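Local coordinates for protein succinylglutamate desuccinylase (PDB 1YW4) that probably hydrolyses N-succinylglutamate to succinate and glutamate, the last step of arginine breakdown by the succinyltransferase pathway, using one zinc ion per subunit, at residues H149-R153 / G216-P220; C53-G57 / Y103-R107. All coordinates share one frame; numbering follows the deposited sequence.

Contact 1 of 2, residues H149-R153 / G216-P220; sequences HTAIR and GKARP. With ZN (zinc ion), chain C.
With chi1 at 46°, Thr150 sets OG1 between its own backbone N and carbonyl carbon, where the hydroxyl lies alongside Ala218, OG1 3.6 Å from Ala218 CA, while CB and CG2 rest against the peptide oxygens of Gly216 and Lys217. Ile152, whose CG1 stands anti to the carbonyl carbon (chi1 -69°), reaches the methyl of Ala218 with CD1. Between these side chains the backbones make a single parallel bridge, Ala151 with Lys217, where the strand end meets the loop. Ala151 N donates to Gly216 O at 2.8 Å, in the carbonyl plane, and Ala151 O accepts from Ala218 N, also 2.8 Å away but well above the carbonyl plane. Lys217 CA adds a CA-H...O contact to Ala151 O. A water is placed to donate to Lys217 O, accepts from Arg219 N and hydrogen-bonds Thr150 OG1. His149 binds zinc through ND1 at 2.3 Å, and its NE2 is hydrogen-bonded to Asp147. The zinc-bound water donates to Thr150 O at 2.7 Å. The bridge lies just beyond the strand end that carries both a metal ligand and a carbonyl acceptor for a water that the metal would polarise and that is probably the nucleophile, as in related zinc carboxypeptidases.

Contact 2 of 2, residues C53-G57 / Y103-R107; sequences CGVHG and YDMNR. With ZN (zinc ion), chain C.
His56 and Asp104 make the polar core of this contact. NE2 of the imidazole donates to Asp104 OD1 over 2.7 Å, with an N-H...O angle of 166°. The oxygen lies at the ring edge, nearly in the imidazole plane; the planes of ring and carboxylate are 75° apart, and NE2 meets OD1 from above the carboxylate plane. Asp104 extends its carboxylate to this position with CG anti to the backbone N (chi1 -173°). The same OD1 takes a weak hydrogen bond from Asn106 N, and OD2 has a long, weak ion pair with Arg99.

Metal coordination uses the other ring nitrogen: His56 ND1 binds zinc at 2.3 Å, beside Glu59 and His149.

Apolar contacts centre on Val55. Its CG1 lies over the middle of one face of the His56 ring, 4.3 Å above the plane, and also meets Asn106 CB at 3.7 Å and, more loosely, CB of Met105, which is selenomethionine in this crystal. Asn106 turns its OD1 elsewhere, to the backbone N of Phe198.

One water bridges the backbones, donating to Val55 O at 2.8 Å and accepting from Met105 N.

Gripped at ND1 by zinc and at NE2 by Asp104, with Val55 CG1 over one face, the ring is restrained against rotation. With NE2 carrying the proton, ND1 is left to bind the metal, and the acidic partner would probably make the histidine a more electron-rich zinc ligand.

Overall arrangement
Contact 2 closes before contact 1 opens along the chain, and both belong to the zinc-exopeptidase-like catalytic domain. Their centres are 13 Å apart, and they meet at the metal. The 53-57 loop follows strand 48-53, which neighbours strand 143-151; segment 149-153 holds the end of the latter strand, and 216-220 leaves the next strand, 209-215. Segment 103-107 comes from a loop between helices 91-96 and 120-137. Across the interface His149 packs on His56, Val55 and Asn106. Glu59, just after the 53-57 loop, completes the protein ligands, and the predicted active-site Glu214 lies beside His149, so strand ends and loops together build the catalytic centre.

Contact 1 of 2, residues H149-R153 / G216-P220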
loop_
_atom_site.group_PDB
_atom_site.type_symbol
_atom_site.label_atom_id
_atom_site.label_comp_id
_atom_site.label_asym_id
_atom_site.label_seq_id
_atom_site.Cartn_x
_atom_site.Cartn_y
_atom_site.Cartn_z
ATOM N N HIS A 149 -17.107 -6.580 -19.413
ATOM C CA HIS A 149 -18.005 -5.457 -19.187
ATOM C C HIS A 149 -17.591 -4.207 -19.965
ATOM O O HIS A 149 -16.476 -4.120 -20.485
ATOM C CB HIS A 149 -18.005 -5.086 -17.692
ATOM C CG HIS A 149 -18.576 -6.140 -16.794
ATOM N ND1 HIS A 149 -19.777 -5.986 -16.136
ATOM C CD2 HIS A 149 -18.097 -7.350 -16.418
ATOM C CE1 HIS A 149 -20.015 -7.051 -15.394
ATOM N NE2 HIS A 149 -19.010 -7.896 -15.547
ATOM N N THR A 150 -18.513 -3.255 -20.063
ATOM C CA THR A 150 -18.246 -1.942 -20.655
ATOM C C THR A 150 -18.998 -1.010 -19.705
ATOM O O THR A 150 -19.729 -1.481 -18.830
ATOM C CB THR A 150 -18.729 -1.773 -22.136
ATOM O OG1 THR A 150 -20.061 -2.271 -22.297
ATOM C CG2 THR A 150 -17.770 -2.489 -23.099
ATOM N N ALA A 151 -18.817 0.298 -19.846
ATOM C CA ALA A 151 -19.471 1.226 -18.928
ATOM C C ALA A 151 -19.830 2.562 -19.562
ATOM O O ALA A 151 -19.258 2.941 -20.572
ATOM C CB ALA A 151 -18.563 1.466 -17.704
ATOM N N ILE A 152 -20.790 3.264 -18.959
ATOM C CA ILE A 152 -21.222 4.568 -19.451
ATOM C C ILE A 152 -20.197 5.630 -19.053
ATOM O O ILE A 152 -19.777 6.430 -19.883
ATOM C CB ILE A 152 -22.596 4.977 -18.862
ATOM C CG1 ILE A 152 -23.710 4.083 -19.416
ATOM C CG2 ILE A 152 -22.892 6.443 -19.188
ATOM C CD1 ILE A 152 -23.722 2.677 -18.853
ATOM N N ARG A 153 -19.804 5.642 -17.780
ATOM C CA ARG A 153 -18.823 6.617 -17.287
ATOM C C ARG A 153 -17.443 6.248 -17.821
ATOM O O ARG A 153 -17.030 5.090 -17.737
ATOM C CB ARG A 153 -18.801 6.631 -15.752
ATOM C CG ARG A 153 -17.806 7.625 -15.128
ATOM C CD ARG A 153 -17.749 7.493 -13.609
ATOM N NE ARG A 153 -19.056 7.698 -12.982
ATOM C CZ ARG A 153 -19.681 8.868 -12.920
ATOM N NH1 ARG A 153 -19.119 9.950 -13.447
ATOM N NH2 ARG A 153 -20.866 8.954 -12.329
ATOM N N GLY A 216 -14.323 -0.850 -22.115
ATOM C CA GLY A 216 -14.623 0.404 -22.783
ATOM C C GLY A 216 -15.997 1.021 -22.556
ATOM O O GLY A 216 -16.631 0.836 -21.510
ATOM N N LYS A 217 -16.464 1.753 -23.563
ATOM C CA LYS A 217 -17.747 2.454 -23.503
ATOM C C LYS A 217 -18.966 1.587 -23.790
ATOM O O LYS A 217 -18.956 0.776 -24.717
ATOM C CB LYS A 217 -17.725 3.631 -24.488
ATOM C CG LYS A 217 -16.497 4.536 -24.361
ATOM C CD LYS A 217 -16.390 5.502 -25.530
ATOM C CE LYS A 217 -15.133 6.370 -25.447
ATOM N NZ LYS A 217 -15.058 7.342 -26.586
ATOM N N ALA A 218 -20.019 1.776 -23.001
ATOM C CA ALA A 218 -21.254 1.024 -23.191
ATOM C C ALA A 218 -22.019 1.616 -24.374
ATOM O O ALA A 218 -22.136 2.836 -24.505
ATOM C CB ALA A 218 -22.112 1.076 -21.933
ATOM N N ARG A 219 -22.529 0.739 -25.231
ATOM C CA ARG A 219 -23.272 1.142 -26.416
ATOM C C ARG A 219 -24.227 0.021 -26.799
ATOM O O ARG A 219 -23.971 -1.146 -26.509
ATOM C CB ARG A 219 -22.312 1.399 -27.590
ATOM C CG ARG A 219 -21.471 2.666 -27.494
ATOM C CD ARG A 219 -22.233 3.866 -28.040
ATOM N NE ARG A 219 -21.397 5.058 -28.132
ATOM C CZ ARG A 219 -20.852 5.677 -27.090
ATOM N NH1 ARG A 219 -20.107 6.754 -27.279
ATOM N NH2 ARG A 219 -21.058 5.228 -25.861
ATOM N N PRO A 220 -25.348 0.363 -27.446
ATOM C CA PRO A 220 -26.316 -0.661 -27.854
ATOM C C PRO A 220 -25.773 -1.442 -29.052
ATOM O O PRO A 220 -24.788 -1.031 -29.669
ATOM C CB PRO A 220 -27.550 0.163 -28.200
ATOM C CG PRO A 220 -26.938 1.394 -28.795
ATOM C CD PRO A 220 -25.800 1.708 -27.845
HETATM ZN ZN ZN C . -20.872 -3.928 -16.132
HETATM O O HOH W 1 -20.710 -1.599 -25.331
HETATM O O HOH W 2 -19.510 -2.039 -16.157
#

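Contact 2 of 2, residues C53-G57 / Y103-R107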
loop_
_atom_site.group_PDB
_atom_site.type_symbol
_atom_site.label_atom_id
_atom_site.label_comp_id
_atom_site.label_asym_id
_atom_site.label_seq_id
_atom_site.Cartn_x
_atom_site.Cartn_y
_atom_site.Cartn_z
ATOM N N CYS A 53 -20.540 -12.596 -20.529
ATOM C CA CYS A 53 -20.794 -11.251 -21.028
ATOM C C CYS A 53 -22.269 -10.961 -20.853
ATOM O O CYS A 53 -23.057 -11.875 -20.633
ATOM C CB CYS A 53 -20.416 -11.144 -22.509
ATOM S SG CYS A 53 -21.240 -12.321 -23.595
ATOM N N GLY A 54 -22.653 -9.693 -20.933
ATOM C CA GLY A 54 -24.057 -9.385 -20.771
ATOM C C GLY A 54 -24.560 -9.568 -19.348
ATOM O O GLY A 54 -25.751 -9.785 -19.151
ATOM N N VAL A 55 -23.666 -9.535 -18.358
ATOM C CA VAL A 55 -24.111 -9.621 -16.967
ATOM C C VAL A 55 -25.015 -8.393 -16.836
ATOM O O VAL A 55 -26.042 -8.418 -16.147
ATOM C CB VAL A 55 -22.919 -9.531 -15.979
ATOM C CG1 VAL A 55 -23.411 -9.161 -14.582
ATOM C CG2 VAL A 55 -22.202 -10.886 -15.916
ATOM N N HIS A 56 -24.607 -7.325 -17.521
ATOM C CA HIS A 56 -25.367 -6.084 -17.600
ATOM C C HIS A 56 -25.799 -6.055 -19.074
ATOM O O HIS A 56 -24.963 -6.078 -19.979
ATOM C CB HIS A 56 -24.479 -4.891 -17.216
ATOM C CG HIS A 56 -24.170 -4.842 -15.752
ATOM N ND1 HIS A 56 -22.922 -4.525 -15.263
ATOM C CD2 HIS A 56 -24.934 -5.135 -14.675
ATOM C CE1 HIS A 56 -22.927 -4.634 -13.947
ATOM N NE2 HIS A 56 -24.136 -5.004 -13.564
ATOM N N GLY A 57 -27.110 -6.067 -19.302
ATOM C CA GLY A 57 -27.653 -6.104 -20.652
ATOM C C GLY A 57 -27.364 -4.974 -21.619
ATOM O O GLY A 57 -27.535 -5.147 -22.828
ATOM N N TYR A 103 -32.798 -6.119 -10.189
ATOM C CA TYR A 103 -31.609 -5.990 -9.354
ATOM C C TYR A 103 -30.334 -6.277 -10.161
ATOM O O TYR A 103 -30.323 -7.159 -11.026
ATOM C CB TYR A 103 -31.734 -6.978 -8.196
ATOM C CG TYR A 103 -30.957 -6.632 -6.951
ATOM C CD1 TYR A 103 -29.601 -6.936 -6.843
ATOM C CD2 TYR A 103 -31.594 -6.046 -5.852
ATOM C CE1 TYR A 103 -28.894 -6.677 -5.668
ATOM C CE2 TYR A 103 -30.897 -5.782 -4.672
ATOM C CZ TYR A 103 -29.550 -6.105 -4.589
ATOM O OH TYR A 103 -28.869 -5.891 -3.416
ATOM N N ASP A 104 -29.279 -5.522 -9.872
ATOM C CA ASP A 104 -27.980 -5.669 -10.532
ATOM C C ASP A 104 -27.471 -7.097 -10.310
ATOM O O ASP A 104 -27.130 -7.476 -9.185
ATOM C CB ASP A 104 -26.982 -4.661 -9.934
ATOM C CG ASP A 104 -25.646 -4.632 -10.671
ATOM O OD1 ASP A 104 -25.194 -5.690 -11.156
ATOM O OD2 ASP A 104 -25.032 -3.546 -10.742
HETATM N N MSE A 105 -27.415 -7.887 -11.377
HETATM C CA MSE A 105 -26.960 -9.262 -11.249
HETATM C C MSE A 105 -25.545 -9.357 -10.716
HETATM O O MSE A 105 -25.218 -10.301 -9.996
HETATM C CB MSE A 105 -27.062 -9.999 -12.585
HETATM C CG MSE A 105 -26.726 -11.491 -12.493
HETATM SE SE MSE A 105 -27.219 -12.447 -14.103
HETATM C CE MSE A 105 -29.129 -12.465 -13.824
ATOM N N ASN A 106 -24.689 -8.392 -11.038
ATOM C CA ASN A 106 -23.339 -8.502 -10.517
ATOM C C ASN A 106 -23.245 -8.099 -9.057
ATOM O O ASN A 106 -22.175 -7.769 -8.548
ATOM C CB ASN A 106 -22.324 -7.735 -11.356
ATOM C CG ASN A 106 -21.016 -8.502 -11.480
ATOM O OD1 ASN A 106 -21.008 -9.727 -11.341
ATOM N ND2 ASN A 106 -19.919 -7.803 -11.747
ATOM N N ARG A 107 -24.392 -8.125 -8.396
ATOM C CA ARG A 107 -24.467 -7.854 -6.971
ATOM C C ARG A 107 -25.195 -9.062 -6.375
ATOM O O ARG A 107 -25.469 -9.100 -5.176
ATOM C CB ARG A 107 -25.269 -6.582 -6.691
ATOM C CG ARG A 107 -24.566 -5.287 -7.047
ATOM C CD ARG A 107 -25.406 -4.104 -6.607
ATOM N NE ARG A 107 -25.718 -4.183 -5.178
ATOM C CZ ARG A 107 -26.672 -3.478 -4.578
ATOM N NH1 ARG A 107 -26.883 -3.617 -3.274
ATOM N NH2 ARG A 107 -27.422 -2.641 -5.286
HETATM ZN ZN ZN C . -20.872 -3.928 -16.132
HETATM O O HOH W 3 -27.668 -7.106 -14.343
HETATM O O HOH W 2 -19.510 -2.039 -16.157
#